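Long-range contacts in insecticidal Delta-Endotoxin Cry8Ea1 (Bacillus Thuringiensis, PDB 3EB7), which kills the larvae of Holotrichia parallela, an underground pest, as a three-domain crystal toxin that probably makes pores in gut-cell membranes: residues A[192-197]-A[262-267]; A[241-246]-A[269-274]. All blocks are in the same frame, centred on the assembly; numbering follows the deposited sequence.

Contact 1: residues A[192-197]-A[262-267]; sequences RLKGSN and SFNTLE
F263 lays its ring against the backbone of K194 and G195, and the rest of the contact is arranged around that ring. With CG anti to the backbone N (chi1 -170°), the phenyl group leaves the first turn of helix 263-270 and reaches across to the loop. One face is taken by the peptide nitrogen of G195, which stands 3.4 Å above the ring plane, displaced toward the rim at CD1 and CE1. The carbonyl of G195 lies near the root of the side chain, its O 3.4 Å from F263 CB. K194 crosses the phenylalanine at about a right angle, and its CG comes obliquely to within 3.9 Å of F263 CE2. The lysine runs extended until a bend at chi4, where NZ makes a weak hydrogen bond of 3.3 Å to N264 OD1. These partners join two domains of the three-domain Cry fold: the loop links helices 161-191 and 198-220 of the N-terminal helical bundle, while helix 263-270 belongs to the next domain. Each segment carries a helix N-cap. N197 is the N-cap of helix 198-220, its OD1 accepting from Q200 N, and S262 is the N-cap of helix 263-270. A bond between backbones ties the two capped ends together, F263 N to S196 O at 2.9 Å and nearly straight (167°), though the N-H meets the oxygen from well above the carbonyl plane. W201 and Y204 of helix 198-220 pack edge-to-face with F263, burying a ring whose loop neighbours are largely exposed.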
loop_
_atom_site.group_PDB
_atom_site.type_symbol
_atom_site.label_atom_id
_atom_site.label_comp_id
_atom_site.label_asym_id
_atom_site.label_seq_id
_atom_site.Cartn_x
_atom_site.Cartn_y
_atom_site.Cartn_z
ATOM N N ARG A 192 16.127 1.996 -12.848
ATOM C CA ARG A 192 16.397 2.734 -14.086
ATOM C C ARG A 192 16.157 4.235 -13.977
ATOM O O ARG A 192 16.638 5.019 -14.816
ATOM C CB ARG A 192 15.541 2.174 -15.191
ATOM C CG ARG A 192 15.986 0.816 -15.599
ATOM C CD ARG A 192 15.044 0.299 -16.690
ATOM N NE ARG A 192 15.395 -1.056 -17.068
ATOM C CZ ARG A 192 14.625 -1.879 -17.774
ATOM N NH1 ARG A 192 13.406 -1.499 -18.186
ATOM N NH2 ARG A 192 15.079 -3.100 -18.037
ATOM N N LEU A 193 15.433 4.644 -12.933
ATOM C CA LEU A 193 15.162 6.051 -12.710
ATOM C C LEU A 193 16.139 6.716 -11.722
ATOM O O LEU A 193 16.093 7.920 -11.540
ATOM C CB LEU A 193 13.713 6.246 -12.311
ATOM C CG LEU A 193 12.630 6.144 -13.399
ATOM C CD1 LEU A 193 11.299 6.185 -12.754
ATOM C CD2 LEU A 193 12.687 7.220 -14.457
ATOM N N LYS A 194 17.025 5.944 -11.091
ATOM C CA LYS A 194 18.003 6.509 -10.140
ATOM C C LYS A 194 18.939 7.482 -10.871
ATOM O O LYS A 194 19.507 7.139 -11.895
ATOM C CB LYS A 194 18.801 5.400 -9.477
ATOM C CG LYS A 194 19.505 5.778 -8.207
ATOM C CD LYS A 194 20.223 4.561 -7.652
ATOM C CE LYS A 194 20.838 4.778 -6.257
ATOM N NZ LYS A 194 21.652 6.047 -6.166
ATOM N N GLY A 195 19.065 8.705 -10.359
ATOM C CA GLY A 195 19.840 9.733 -11.019
ATOM C C GLY A 195 20.807 10.409 -10.084
ATOM O O GLY A 195 21.223 9.832 -9.085
ATOM N N SER A 196 21.155 11.646 -10.395
ATOM C CA SER A 196 22.101 12.389 -9.596
ATOM C C SER A 196 21.533 13.739 -9.111
ATOM O O SER A 196 22.042 14.289 -8.126
ATOM C CB SER A 196 23.345 12.624 -10.431
ATOM O OG SER A 196 22.984 13.444 -11.551
ATOM N N ASN A 197 20.491 14.271 -9.775
ATOM C CA ASN A 197 19.972 15.591 -9.371
ATOM C C ASN A 197 18.579 15.545 -8.765
ATOM O O ASN A 197 17.917 14.512 -8.766
ATOM C CB ASN A 197 20.062 16.632 -10.517
ATOM C CG ASN A 197 19.168 16.273 -11.688
ATOM O OD1 ASN A 197 18.064 15.725 -11.509
ATOM N ND2 ASN A 197 19.627 16.566 -12.892
ATOM N N SER A 262 21.834 16.975 -4.249
ATOM C CA SER A 262 21.860 15.808 -5.098
ATOM C C SER A 262 20.705 14.876 -4.780
ATOM O O SER A 262 20.081 14.989 -3.715
ATOM C CB SER A 262 23.146 15.042 -4.855
ATOM O OG SER A 262 23.130 14.573 -3.521
ATOM N N PHE A 263 20.446 13.975 -5.734
ATOM C CA PHE A 263 19.604 12.801 -5.578
ATOM C C PHE A 263 19.783 12.084 -4.217
ATOM O O PHE A 263 18.792 11.906 -3.461
ATOM C CB PHE A 263 19.888 11.793 -6.700
ATOM C CG PHE A 263 18.892 10.648 -6.754
ATOM C CD1 PHE A 263 17.842 10.669 -7.677
ATOM C CD2 PHE A 263 18.986 9.567 -5.876
ATOM C CE1 PHE A 263 16.918 9.635 -7.724
ATOM C CE2 PHE A 263 18.059 8.525 -5.907
ATOM C CZ PHE A 263 17.025 8.556 -6.842
ATOM N N ASN A 264 21.023 11.647 -3.941
ATOM C CA ASN A 264 21.327 10.896 -2.714
ATOM C C ASN A 264 21.036 11.711 -1.476
ATOM O O ASN A 264 20.564 11.156 -0.464
ATOM C CB ASN A 264 22.760 10.390 -2.656
ATOM C CG ASN A 264 23.061 9.325 -3.708
ATOM O OD1 ASN A 264 22.177 8.597 -4.167
ATOM N ND2 ASN A 264 24.337 9.223 -4.084
ATOM N N THR A 265 21.322 13.006 -1.518
ATOM C CA THR A 265 21.007 13.858 -0.368
ATOM C C THR A 265 19.480 13.904 -0.123
ATOM O O THR A 265 19.038 13.834 1.013
ATOM C CB THR A 265 21.539 15.267 -0.599
ATOM O OG1 THR A 265 22.923 15.202 -0.993
ATOM C CG2 THR A 265 21.377 16.132 0.621
ATOM N N LEU A 266 18.681 14.022 -1.184
ATOM C CA LEU A 266 17.210 14.007 -1.056
ATOM C C LEU A 266 16.666 12.663 -0.551
ATOM O O LEU A 266 15.793 12.644 0.314
ATOM C CB LEU A 266 16.509 14.387 -2.369
ATOM C CG LEU A 266 16.780 15.811 -2.873
ATOM C CD1 LEU A 266 15.773 16.149 -3.943
ATOM C CD2 LEU A 266 16.695 16.875 -1.688
ATOM N N GLU A 267 17.166 11.568 -1.104
ATOM C CA GLU A 267 16.702 10.243 -0.706
ATOM C C GLU A 267 16.987 9.991 0.784
ATOM O O GLU A 267 16.151 9.470 1.506
ATOM C CB GLU A 267 17.323 9.140 -1.586
ATOM C CG GLU A 267 16.798 7.730 -1.307
ATOM C CD GLU A 267 15.309 7.483 -1.734
ATOM O OE1 GLU A 267 14.691 8.323 -2.428
ATOM O OE2 GLU A 267 14.750 6.415 -1.384
#

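Contact 2: residues A[241-246]-A[269-274]; sequences EVYTDP and TFIRGK
The ring of Y243 carries I271 on one face: CD1 of the isoleucine sits 3.5 Å from the ring centroid and only 3° off the normal, a CH-pi contact centred on the ring. I271 CG1 is anti to the carbonyl carbon, and a further turn at chi2 brings CD1 over the tyrosine. F270 O approaches the same ring obliquely, 3.5 Å from Y243 CE2, and also accepts a hydrogen bond from T420 OG1. The other flat group, the guanidinium of R272, takes E241 OE2 at its edge, close to its plane. This is a salt bridge, with R272 NH2 3.0 Å from OE2 and a weak second bond from NE. Carboxylate and guanidinium planes are turned 68° apart, and NH2 meets OE2 from above the carboxylate plane. Strand 241-243 is an outer strand of a three-stranded antiparallel sheet in the second, beta-rich domain of the Cry toxin, and the chain leaving helix 263-270 runs alongside it in the opposite direction, held by side chains. Y243 OH accepts the backbone N-H of R272 at 3.1 Å and 167°, fixing the phenol end just where the helix has given way to loop. Neither charge relies on the other alone: R272 NH2 also bridges to D278, and Y418 gives the arginine a cation-pi partner, while E241 bonds to H275 through OE1 and to S431 through OE2. Such a shared network would probably favour the ionised form of E241. Beyond the tyrosine, P246 crosses F270 at about a right angle, its CG 3.8 Å from F270 CE1.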
loop_
_atom_site.group_PDB
_atom_site.type_symbol
_atom_site.label_atom_id
_atom_site.label_comp_id
_atom_site.label_asym_id
_atom_site.label_seq_id
_atom_site.Cartn_x
_atom_site.Cartn_y
_atom_site.Cartn_z
ATOM N N GLU A 241 4.441 3.325 3.948
ATOM C CA GLU A 241 4.279 4.764 3.757
ATOM C C GLU A 241 4.551 5.085 2.294
ATOM O O GLU A 241 5.520 4.555 1.731
ATOM C CB GLU A 241 5.368 5.494 4.526
ATOM C CG GLU A 241 4.980 6.041 5.863
ATOM C CD GLU A 241 6.176 6.748 6.511
ATOM O OE1 GLU A 241 7.339 6.279 6.294
ATOM O OE2 GLU A 241 5.952 7.783 7.193
ATOM N N VAL A 242 3.747 5.984 1.717
ATOM C CA VAL A 242 4.014 6.579 0.396
ATOM C C VAL A 242 4.283 8.070 0.592
ATOM O O VAL A 242 3.815 8.680 1.555
ATOM C CB VAL A 242 2.846 6.373 -0.634
ATOM C CG1 VAL A 242 2.677 4.864 -1.010
ATOM C CG2 VAL A 242 1.521 6.953 -0.119
ATOM N N TYR A 243 5.076 8.649 -0.301
ATOM C CA TYR A 243 5.413 10.045 -0.204
ATOM C C TYR A 243 4.877 10.805 -1.404
ATOM O O TYR A 243 5.100 10.383 -2.552
ATOM C CB TYR A 243 6.916 10.203 -0.116
ATOM C CG TYR A 243 7.526 9.604 1.131
ATOM C CD1 TYR A 243 7.690 8.204 1.278
ATOM C CD2 TYR A 243 7.968 10.423 2.152
ATOM C CE1 TYR A 243 8.292 7.656 2.453
ATOM C CE2 TYR A 243 8.568 9.875 3.323
ATOM C CZ TYR A 243 8.726 8.520 3.451
ATOM O OH TYR A 243 9.321 8.047 4.585
ATOM N N THR A 244 4.177 11.921 -1.144
ATOM C CA THR A 244 3.697 12.790 -2.236
ATOM C C THR A 244 4.845 13.607 -2.813
ATOM O O THR A 244 5.935 13.620 -2.244
ATOM C CB THR A 244 2.484 13.704 -1.815
ATOM O OG1 THR A 244 2.754 14.329 -0.563
ATOM C CG2 THR A 244 1.211 12.879 -1.699
ATOM N N ASP A 245 4.621 14.310 -3.939
ATOM C CA ASP A 245 5.718 15.079 -4.547
ATOM C C ASP A 245 6.155 16.208 -3.589
ATOM O O ASP A 245 5.359 16.718 -2.828
ATOM C CB ASP A 245 5.347 15.643 -5.928
ATOM C CG ASP A 245 5.240 14.569 -7.053
ATOM O OD1 ASP A 245 5.553 13.356 -6.909
ATOM O OD2 ASP A 245 4.795 14.974 -8.148
ATOM N N PRO A 246 7.446 16.585 -3.610
ATOM C CA PRO A 246 7.857 17.701 -2.769
ATOM C C PRO A 246 7.018 19.002 -3.013
ATOM O O PRO A 246 6.618 19.302 -4.169
ATOM C CB PRO A 246 9.333 17.890 -3.161
ATOM C CG PRO A 246 9.783 16.577 -3.589
ATOM C CD PRO A 246 8.592 15.994 -4.335
ATOM N N THR A 269 17.294 12.359 3.074
ATOM C CA THR A 269 16.682 13.409 3.894
ATOM C C THR A 269 15.142 13.456 3.813
ATOM O O THR A 269 14.484 13.633 4.857
ATOM C CB THR A 269 17.244 14.809 3.544
ATOM O OG1 THR A 269 18.677 14.768 3.443
ATOM C CG2 THR A 269 16.842 15.821 4.558
ATOM N N PHE A 270 14.571 13.324 2.605
ATOM C CA PHE A 270 13.117 13.344 2.442
ATOM C C PHE A 270 12.396 12.082 2.956
ATOM O O PHE A 270 11.227 12.150 3.366
ATOM C CB PHE A 270 12.739 13.532 0.989
ATOM C CG PHE A 270 12.700 14.963 0.533
ATOM C CD1 PHE A 270 12.858 15.263 -0.815
ATOM C CD2 PHE A 270 12.494 16.007 1.428
ATOM C CE1 PHE A 270 12.781 16.570 -1.275
ATOM C CE2 PHE A 270 12.403 17.336 0.974
ATOM C CZ PHE A 270 12.553 17.621 -0.362
ATOM N N ILE A 271 13.098 10.951 2.899
ATOM C CA ILE A 271 12.596 9.647 3.248
ATOM C C ILE A 271 13.084 9.321 4.672
ATOM O O ILE A 271 14.256 9.488 4.999
ATOM C CB ILE A 271 13.072 8.560 2.212
ATOM C CG1 ILE A 271 12.682 8.971 0.787
ATOM C CG2 ILE A 271 12.481 7.144 2.500
ATOM C CD1 ILE A 271 11.209 9.326 0.611
ATOM N N ARG A 272 12.144 8.878 5.498
ATOM C CA ARG A 272 12.394 8.574 6.880
ATOM C C ARG A 272 13.232 7.321 6.947
ATOM O O ARG A 272 12.957 6.365 6.221
ATOM C CB ARG A 272 11.062 8.272 7.597
ATOM C CG ARG A 272 10.264 9.493 7.974
ATOM C CD ARG A 272 9.760 9.310 9.424
ATOM N NE ARG A 272 8.418 8.820 9.360
ATOM C CZ ARG A 272 7.699 8.391 10.390
ATOM N NH1 ARG A 272 8.180 8.356 11.626
ATOM N NH2 ARG A 272 6.456 8.003 10.148
ATOM N N GLY A 273 14.196 7.303 7.854
ATOM C CA GLY A 273 14.679 6.029 8.371
ATOM C C GLY A 273 13.551 5.019 8.638
ATOM O O GLY A 273 12.396 5.383 8.926
ATOM N N LYS A 274 13.882 3.740 8.518
ATOM C CA LYS A 274 12.966 2.669 8.878
ATOM C C LYS A 274 12.435 2.856 10.334
ATOM O O LYS A 274 13.149 3.348 11.196
ATOM C CB LYS A 274 13.650 1.305 8.622
ATOM C CG LYS A 274 13.844 0.963 7.116
ATOM C CD LYS A 274 12.507 0.570 6.432
ATOM C CE LYS A 274 12.681 -0.050 5.039
ATOM N NZ LYS A 274 13.978 0.311 4.380
#

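Helix 263-270 serves both contacts, its beginning in contact 1 and its end in contact 2, with their centres about 13 Å apart. Contact 1 lies at the surface, its centre about 23 Å from the centre of the chain, and crosses from the helical N-terminal domain to the next; contact 2 is partly buried, its centre about 14 Å from there, and stays within the second domain. The areas buried are nearly equal, 295 and 297 Å². In contact 1 an aromatic ring rests on loop backbone and the lysine bond is weak; in contact 2 an aliphatic carbon sits over one face of a ring and a salt bridge joins a wider polar network. W201 of helix 198-220 touches both, through F263 and P246.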